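Local coordinates for protein aminoglycoside N(3)-acetyltransferase (Streptomyces griseus, PDB 7LAP) that probably transfers an acetyl group to the 3-amino group of aminoglycoside antibiotics, as a member of the antibiotic N-acetyltransferase family linked to resistance, at residues Thr41-Thr46 and Ala168-Leu173; Thr46-Ile51 and Gly119-Ala124. All coordinates share one frame; numbering follows the deposited sequence.

Contact 1: Thr41-Thr46 and Ala168-Leu173; sequences TVMFHT and ARLVAL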
ATOM      1  N   THR B  41      20.816  -8.541 -12.789  1.00 43.85           N
ATOM      2  CA  THR B  41      19.360  -8.517 -12.690  1.00 41.27           C
ATOM      3  C   THR B  41      18.968  -9.330 -11.462  1.00 41.44           C
ATOM      4  O   THR B  41      19.331 -10.509 -11.359  1.00 41.16           O
ATOM      5  CB  THR B  41      18.715  -9.074 -13.967  1.00 41.79           C
ATOM      6  OG1 THR B  41      18.977  -8.172 -15.044  1.00 43.47           O
ATOM      7  CG2 THR B  41      17.217  -9.151 -13.827  1.00 40.90           C
ATOM      8  N   VAL B  42      18.258  -8.716 -10.511  1.00 37.53           N
ATOM      9  CA  VAL B  42      17.979  -9.419  -9.261  1.00 37.66           C
ATOM     10  C   VAL B  42      16.496  -9.314  -8.928  1.00 37.29           C
ATOM     11  O   VAL B  42      15.953  -8.212  -8.792  1.00 36.60           O
ATOM     12  CB  VAL B  42      18.841  -8.913  -8.088  1.00 37.16           C
ATOM     13  CG1 VAL B  42      18.730  -7.435  -7.904  1.00 35.27           C
ATOM     14  CG2 VAL B  42      18.420  -9.619  -6.768  1.00 35.69           C
ATOM     15  N   MET B  43      15.847 -10.463  -8.794  1.00 37.39           N
ATOM     16  CA  MET B  43      14.505 -10.553  -8.235  1.00 37.84           C
ATOM     17  C   MET B  43      14.610 -10.638  -6.708  1.00 36.33           C
ATOM     18  O   MET B  43      15.386 -11.434  -6.182  1.00 35.12           O
ATOM     19  CB  MET B  43      13.815 -11.794  -8.795  1.00 37.31           C
ATOM     20  CG  MET B  43      12.436 -12.022  -8.262  1.00 41.11           C
ATOM     21  SD  MET B  43      11.664 -13.367  -9.183  1.00 49.85           S
ATOM     22  CE  MET B  43       9.950 -12.996  -8.773  1.00 53.73           C
ATOM     23  N   PHE B  44      13.849  -9.822  -5.988  1.00 35.27           N
ATOM     24  CA  PHE B  44      14.078  -9.771  -4.558  1.00 33.80           C
ATOM     25  C   PHE B  44      12.762  -9.825  -3.794  1.00 35.68           C
ATOM     26  O   PHE B  44      11.743  -9.288  -4.237  1.00 33.75           O
ATOM     27  CB  PHE B  44      14.944  -8.556  -4.181  1.00 33.01           C
ATOM     28  CG  PHE B  44      14.268  -7.216  -4.327  1.00 35.98           C
ATOM     29  CD1 PHE B  44      14.088  -6.630  -5.565  1.00 34.25           C
ATOM     30  CD2 PHE B  44      13.859  -6.527  -3.194  1.00 38.02           C
ATOM     31  CE1 PHE B  44      13.469  -5.377  -5.667  1.00 33.50           C
ATOM     32  CE2 PHE B  44      13.252  -5.290  -3.282  1.00 34.07           C
ATOM     33  CZ  PHE B  44      13.041  -4.718  -4.525  1.00 34.11           C
ATOM     34  N   HIS B  45      12.804 -10.569  -2.684  1.00 31.80           N
ATOM     35  CA  HIS B  45      11.733 -10.764  -1.720  1.00 34.22           C
ATOM     36  C   HIS B  45      12.186 -10.179  -0.390  1.00 36.77           C
ATOM     37  O   HIS B  45      13.309 -10.458   0.058  1.00 36.91           O
ATOM     38  CB  HIS B  45      11.455 -12.263  -1.556  1.00 34.08           C
ATOM     39  CG  HIS B  45      11.044 -12.919  -2.839  1.00 41.71           C
ATOM     40  ND1 HIS B  45      11.951 -13.466  -3.732  1.00 43.40           N
ATOM     41  CD2 HIS B  45       9.820 -13.065  -3.405  1.00 40.59           C
ATOM     42  CE1 HIS B  45      11.295 -13.942  -4.781  1.00 42.47           C
ATOM     43  NE2 HIS B  45      10.006 -13.707  -4.608  1.00 40.82           N
ATOM     44  N   THR B  46      11.324  -9.394   0.249  1.00 36.63           N
ATOM     45  CA  THR B  46      11.746  -8.528   1.344  1.00 36.17           C
ATOM     46  C   THR B  46      10.831  -8.703   2.545  1.00 37.01           C
ATOM     47  O   THR B  46       9.599  -8.691   2.409  1.00 35.66           O
ATOM     48  CB  THR B  46      11.747  -7.057   0.932  1.00 36.50           C
ATOM     49  OG1 THR B  46      12.432  -6.913  -0.307  1.00 33.77           O
ATOM     50  CG2 THR B  46      12.460  -6.190   2.037  1.00 33.29           C
ATOM     51  N   ALA B 168      11.432 -17.432 -16.736  1.00 45.80           N
ATOM     52  CA  ALA B 168      12.355 -18.060 -17.679  1.00 47.88           C
ATOM     53  C   ALA B 168      13.361 -17.055 -18.215  1.00 50.62           C
ATOM     54  O   ALA B 168      14.543 -17.377 -18.392  1.00 50.88           O
ATOM     55  CB  ALA B 168      11.594 -18.700 -18.841  1.00 49.23           C
ATOM     56  N   ARG B 169      12.915 -15.827 -18.466  1.00 51.39           N
ATOM     57  CA  ARG B 169      13.822 -14.803 -18.957  1.00 49.25           C
ATOM     58  C   ARG B 169      14.825 -14.372 -17.905  1.00 49.51           C
ATOM     59  O   ARG B 169      15.952 -13.989 -18.252  1.00 48.50           O
ATOM     60  CB  ARG B 169      13.034 -13.599 -19.445  1.00 47.95           C
ATOM     61  CG  ARG B 169      12.147 -13.931 -20.627  1.00 51.12           C
ATOM     62  CD  ARG B 169      11.286 -12.733 -21.015  1.00 49.99           C
ATOM     63  NE  ARG B 169      10.025 -13.180 -21.582  1.00 53.30           N
ATOM     64  CZ  ARG B 169       8.929 -12.427 -21.668  1.00 54.01           C
ATOM     65  NH1 ARG B 169       8.929 -11.176 -21.226  1.00 48.13           N
ATOM     66  NH2 ARG B 169       7.829 -12.931 -22.210  1.00 60.00           N
ATOM     67  N   LEU B 170      14.432 -14.367 -16.622  1.00 47.33           N
ATOM     68  CA  LEU B 170      15.402 -14.095 -15.572  1.00 41.72           C
ATOM     69  C   LEU B 170      16.519 -15.133 -15.587  1.00 48.14           C
ATOM     70  O   LEU B 170      17.702 -14.790 -15.484  1.00 44.85           O
ATOM     71  CB  LEU B 170      14.705 -14.078 -14.214  1.00 41.26           C
ATOM     72  CG  LEU B 170      15.589 -13.838 -12.997  1.00 42.67           C
ATOM     73  CD1 LEU B 170      16.064 -12.406 -12.974  1.00 42.31           C
ATOM     74  CD2 LEU B 170      14.811 -14.197 -11.699  1.00 41.02           C
ATOM     75  N   VAL B 171      16.157 -16.408 -15.758  1.00 47.64           N
ATOM     76  CA  VAL B 171      17.149 -17.473 -15.818  1.00 47.05           C
ATOM     77  C   VAL B 171      18.074 -17.276 -17.018  1.00 50.80           C
ATOM     78  O   VAL B 171      19.302 -17.390 -16.898  1.00 52.73           O
ATOM     79  CB  VAL B 171      16.446 -18.841 -15.860  1.00 49.43           C
ATOM     80  CG1 VAL B 171      17.426 -19.944 -16.278  1.00 47.24           C
ATOM     81  CG2 VAL B 171      15.830 -19.151 -14.509  1.00 45.76           C
ATOM     82  N   ALA B 172      17.506 -16.937 -18.179  1.00 51.47           N
ATOM     83  CA  ALA B 172      18.291 -16.892 -19.418  1.00 54.66           C
ATOM     84  C   ALA B 172      19.267 -15.722 -19.425  1.00 59.14           C
ATOM     85  O   ALA B 172      20.330 -15.799 -20.051  1.00 61.28           O
ATOM     86  CB  ALA B 172      17.359 -16.804 -20.628  1.00 53.04           C
ATOM     87  N   LEU B 173      18.899 -14.627 -18.764  1.00 55.46           N
ATOM     88  CA  LEU B 173      19.725 -13.450 -18.533  1.00 55.93           C
ATOM     89  C   LEU B 173      20.860 -13.680 -17.532  1.00 55.07           C
ATOM     90  O   LEU B 173      21.714 -12.798 -17.377  1.00 54.06           O
ATOM     91  CB  LEU B 173      18.811 -12.348 -18.001  1.00 62.17           C
ATOM     92  CG  LEU B 173      19.014 -10.885 -18.292  1.00 69.48           C
ATOM     93  CD1 LEU B 173      19.590 -10.709 -19.693  1.00 73.36           C
ATOM     94  CD2 LEU B 173      17.669 -10.208 -18.172  1.00 72.15           C
TER
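One face of the central mixed beta-sheet is covered here by a helix: T41 and M43, on the inner strand 41-46, meet L170 of helix 166-172 and L173 close after it in the chain. T41 and M43 are two residues apart, so both direct their side chains from the same face of the strand toward the helix, whereas V42 between them points away. L170 reaches into the contact with both branches. Its CG lies anti to the backbone N (chi1 179°), which carries the isobutyl group out from the helix, and chi2 of 71° then directs CD1 to T41 and CD2 to M43. CD1 touches T41 CG2 at 3.6 Å, the two side chains running antiparallel past each other. CD2 meets M43 CB at 3.9 Å, and the same methyl is 4.1 Å from M43 SD. M43 starts toward the helix, but its extended chain crosses L170 at about a right angle and its end then leads away. At the margin, L173 CD2 stands 4.0 Å from T41 OG1, again with the side chains crossing nearly perpendicularly. L151 of helix 148-152 touches both T41 and L173 and extends this apolar layer. The strand is held edge to edge by backbone hydrogen bonds, V42 pairing with strand 74-78, and T41 and M43 with strand 176-180, while R169 NH1 ties the helix to A150 O and D153 O. No hydrogen bond joins the two segments, which meet through van der Waals contacts of methyl and methylene groups and the M43 sulfur, with the T41 hydroxyl at the margin.

Contact 2: Thr46-Ile51 and Gly119-Ala124; sequences TRLSAI and GRLPEA
T46, the last residue of strand 41-46, rests against L121 of helix 120-126. Its OG1 lies 3.7 Å from L121 CG, a contact of a hydroxyl with hydrocarbon, while CG2 comes to 3.9 Å from L121 CD2. With CG2 anti to the backbone N and OG1 beside that N (chi1 -49°), both branches of the threonine pack on the leucine. Its carbonyl is bridged to the helix through a water, which donates to T46 O at 3.3 Å and accepts from L121 N at 2.9 Å; the amide it binds belongs to the first turn of the helix, where N-H groups lack an acceptor one turn back. The chain passes from a sheet strand into the short, weakly bonded helix 48-51, alongside the N-terminal end of helix 120-126. L48 turns toward that helix and separates its methyls between two partners. CD2 approaches R120 NH1 obliquely at 3.6 Å, and CD1 lies 4.3 Å from L121 CD2. The R120 side chain bends at chi3 (85°), and its guanidinium forms salt bridges through NH2 with D83 and E113 of the second subunit.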
ATOM      1  N   THR B  46      11.324  -9.394   0.249  1.00 36.63           N
ATOM      2  CA  THR B  46      11.746  -8.528   1.344  1.00 36.17           C
ATOM      3  C   THR B  46      10.831  -8.703   2.545  1.00 37.01           C
ATOM      4  O   THR B  46       9.599  -8.691   2.409  1.00 35.66           O
ATOM      5  CB  THR B  46      11.747  -7.057   0.932  1.00 36.50           C
ATOM      6  OG1 THR B  46      12.432  -6.913  -0.307  1.00 33.77           O
ATOM      7  CG2 THR B  46      12.460  -6.190   2.037  1.00 33.29           C
ATOM      8  N   ARG B  47      11.431  -8.811   3.725  1.00 35.15           N
ATOM      9  CA  ARG B  47      10.694  -8.632   4.974  1.00 35.65           C
ATOM     10  C   ARG B  47      11.303  -7.384   5.609  1.00 37.91           C
ATOM     11  O   ARG B  47      12.345  -7.432   6.269  1.00 36.02           O
ATOM     12  CB  ARG B  47      10.778  -9.888   5.842  1.00 36.05           C
ATOM     13  CG  ARG B  47      10.009  -9.802   7.134  1.00 49.78           C
ATOM     14  CD  ARG B  47       9.686 -11.205   7.671  1.00 52.36           C
ATOM     15  NE  ARG B  47       8.671 -11.830   6.834  1.00 55.25           N
ATOM     16  CZ  ARG B  47       8.271 -13.087   6.970  1.00 50.71           C
ATOM     17  NH1 ARG B  47       8.815 -13.848   7.907  1.00 55.11           N
ATOM     18  NH2 ARG B  47       7.348 -13.576   6.163  1.00 46.70           N
ATOM     19  N   LEU B  48      10.657  -6.244   5.363  1.00 37.20           N
ATOM     20  CA  LEU B  48      11.287  -4.960   5.626  1.00 36.26           C
ATOM     21  C   LEU B  48      11.653  -4.785   7.100  1.00 36.53           C
ATOM     22  O   LEU B  48      12.735  -4.291   7.412  1.00 34.81           O
ATOM     23  CB  LEU B  48      10.364  -3.830   5.155  1.00 36.80           C
ATOM     24  CG  LEU B  48      10.784  -2.383   5.431  1.00 40.66           C
ATOM     25  CD1 LEU B  48      12.123  -2.023   4.717  1.00 36.32           C
ATOM     26  CD2 LEU B  48       9.667  -1.424   4.951  1.00 40.94           C
ATOM     27  N   SER B  49      10.770  -5.164   8.026  1.00 31.16           N
ATOM     28  CA  SER B  49      11.088  -4.967   9.441  1.00 34.63           C
ATOM     29  C   SER B  49      12.272  -5.813   9.901  1.00 33.99           C
ATOM     30  O   SER B  49      12.900  -5.487  10.914  1.00 35.49           O
ATOM     31  CB  SER B  49       9.866  -5.294  10.306  1.00 37.90           C
ATOM     32  OG  SER B  49       8.824  -4.405   9.979  1.00 45.28           O
ATOM     33  N   ALA B  50      12.559  -6.922   9.216  1.00 32.88           N
ATOM     34  CA  ALA B  50      13.710  -7.747   9.585  1.00 35.80           C
ATOM     35  C   ALA B  50      15.010  -6.972   9.428  1.00 34.43           C
ATOM     36  O   ALA B  50      15.976  -7.230  10.149  1.00 35.37           O
ATOM     37  CB  ALA B  50      13.766  -9.012   8.711  1.00 33.21           C
ATOM     38  N   ILE B  51      15.057  -6.032   8.480  1.00 32.93           N
ATOM     39  CA  ILE B  51      16.250  -5.204   8.303  1.00 36.54           C
ATOM     40  C   ILE B  51      16.486  -4.331   9.531  1.00 37.60           C
ATOM     41  O   ILE B  51      17.631  -4.091   9.925  1.00 35.85           O
ATOM     42  CB  ILE B  51      16.120  -4.351   7.024  1.00 35.32           C
ATOM     43  CG1 ILE B  51      15.930  -5.249   5.805  1.00 29.97           C
ATOM     44  CG2 ILE B  51      17.349  -3.450   6.817  1.00 36.34           C
ATOM     45  CD1 ILE B  51      15.623  -4.466   4.451  1.00 33.18           C
ATOM     46  N   GLY B 119       4.017  -7.601   0.961  1.00 51.20           N
ATOM     47  CA  GLY B 119       4.578  -6.537   1.776  1.00 50.23           C
ATOM     48  C   GLY B 119       4.729  -5.270   0.962  1.00 45.08           C
ATOM     49  O   GLY B 119       4.326  -5.185  -0.196  1.00 45.91           O
ATOM     50  N   ARG B 120       5.304  -4.276   1.568  1.00 42.34           N
ATOM     51  CA  ARG B 120       5.453  -3.023   0.930  1.00 39.93           C
ATOM     52  C   ARG B 120       6.423  -2.913  -0.215  1.00 39.17           C
ATOM     53  O   ARG B 120       6.291  -2.029  -0.993  1.00 45.33           O
ATOM     54  CB  ARG B 120       5.774  -1.958   1.958  1.00 39.59           C
ATOM     55  CG  ARG B 120       4.644  -1.560   2.861  1.00 41.50           C
ATOM     56  CD  ARG B 120       5.193  -0.862   4.086  1.00 50.95           C
ATOM     57  NE  ARG B 120       5.379   0.525   3.794  1.00 58.71           N
ATOM     58  CZ  ARG B 120       6.208   1.341   4.402  1.00 54.78           C
ATOM     59  NH1 ARG B 120       6.946   0.945   5.395  1.00 47.51           N
ATOM     60  NH2 ARG B 120       6.262   2.575   3.999  1.00 50.61           N
ATOM     61  N   LEU B 121       7.397  -3.780  -0.318  1.00 37.28           N
ATOM     62  CA  LEU B 121       8.419  -3.479  -1.337  1.00 37.57           C
ATOM     63  C   LEU B 121       7.918  -3.657  -2.778  1.00 37.11           C
ATOM     64  O   LEU B 121       8.222  -2.809  -3.633  1.00 37.27           O
ATOM     65  CB  LEU B 121       9.701  -4.303  -1.129  1.00 39.29           C
ATOM     66  CG  LEU B 121      10.880  -3.522  -0.544  1.00 35.69           C
ATOM     67  CD1 LEU B 121      11.296  -2.363  -1.477  1.00 35.84           C
ATOM     68  CD2 LEU B 121      10.514  -3.014   0.893  1.00 36.00           C
ATOM     69  N   PRO B 122       7.196  -4.743  -3.119  1.00 37.17           N
ATOM     70  CA  PRO B 122       6.703  -4.852  -4.518  1.00 37.45           C
ATOM     71  C   PRO B 122       5.760  -3.732  -4.889  1.00 42.55           C
ATOM     72  O   PRO B 122       5.781  -3.250  -6.020  1.00 40.74           O
ATOM     73  CB  PRO B 122       5.997  -6.219  -4.540  1.00 37.43           C
ATOM     74  CG  PRO B 122       6.764  -7.021  -3.484  1.00 36.84           C
ATOM     75  CD  PRO B 122       7.011  -6.002  -2.378  1.00 38.51           C
ATOM     76  N   GLU B 123       4.935  -3.280  -3.946  1.00 44.44           N
ATOM     77  CA  GLU B 123       4.028  -2.189  -4.257  1.00 47.51           C
ATOM     78  C   GLU B 123       4.787  -0.870  -4.409  1.00 47.61           C
ATOM     79  O   GLU B 123       4.395  -0.027  -5.219  1.00 42.70           O
ATOM     80  CB  GLU B 123       2.940  -2.108  -3.181  1.00 49.12           C
ATOM     81  CG  GLU B 123       1.974  -0.990  -3.359  1.00 55.86           C
ATOM     82  CD  GLU B 123       0.825  -1.308  -4.351  1.00 60.37           C
ATOM     83  OE1 GLU B 123       0.917  -2.310  -5.113  1.00 56.80           O
ATOM     84  OE2 GLU B 123      -0.142  -0.505  -4.385  1.00 59.89           O
ATOM     85  N   ALA B 124       5.887  -0.684  -3.679  1.00 39.15           N
ATOM     86  CA  ALA B 124       6.716   0.506  -3.896  1.00 40.21           C
ATOM     87  C   ALA B 124       7.473   0.426  -5.225  1.00 39.43           C
ATOM     88  O   ALA B 124       7.560   1.419  -5.962  1.00 40.75           O
ATOM     89  CB  ALA B 124       7.705   0.712  -2.723  1.00 38.72           C
TER
HETATM   90  O   HOH W   1       7.871  -6.302   0.983  1.00 39.02           O

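In the fold
Contacts 1 and 2 lie along one run of chain, sharing T46: the beginning of strand 41-46 packs on segment 168-173, and its end, with the short helix that follows, on segment 119-124. Their centres are about 17 Å apart, and along the chain contact 2 is nested within the loop closed by contact 1. A direct join is made by F44, which belongs to the strand of contact 1 and whose CE2 lies 4.0 Å from CD1 of L121 in contact 2. Contact 1 is largely buried and touches no other chain of the assembly, whereas segment 119-124 reaches the second subunit through R120 and A124.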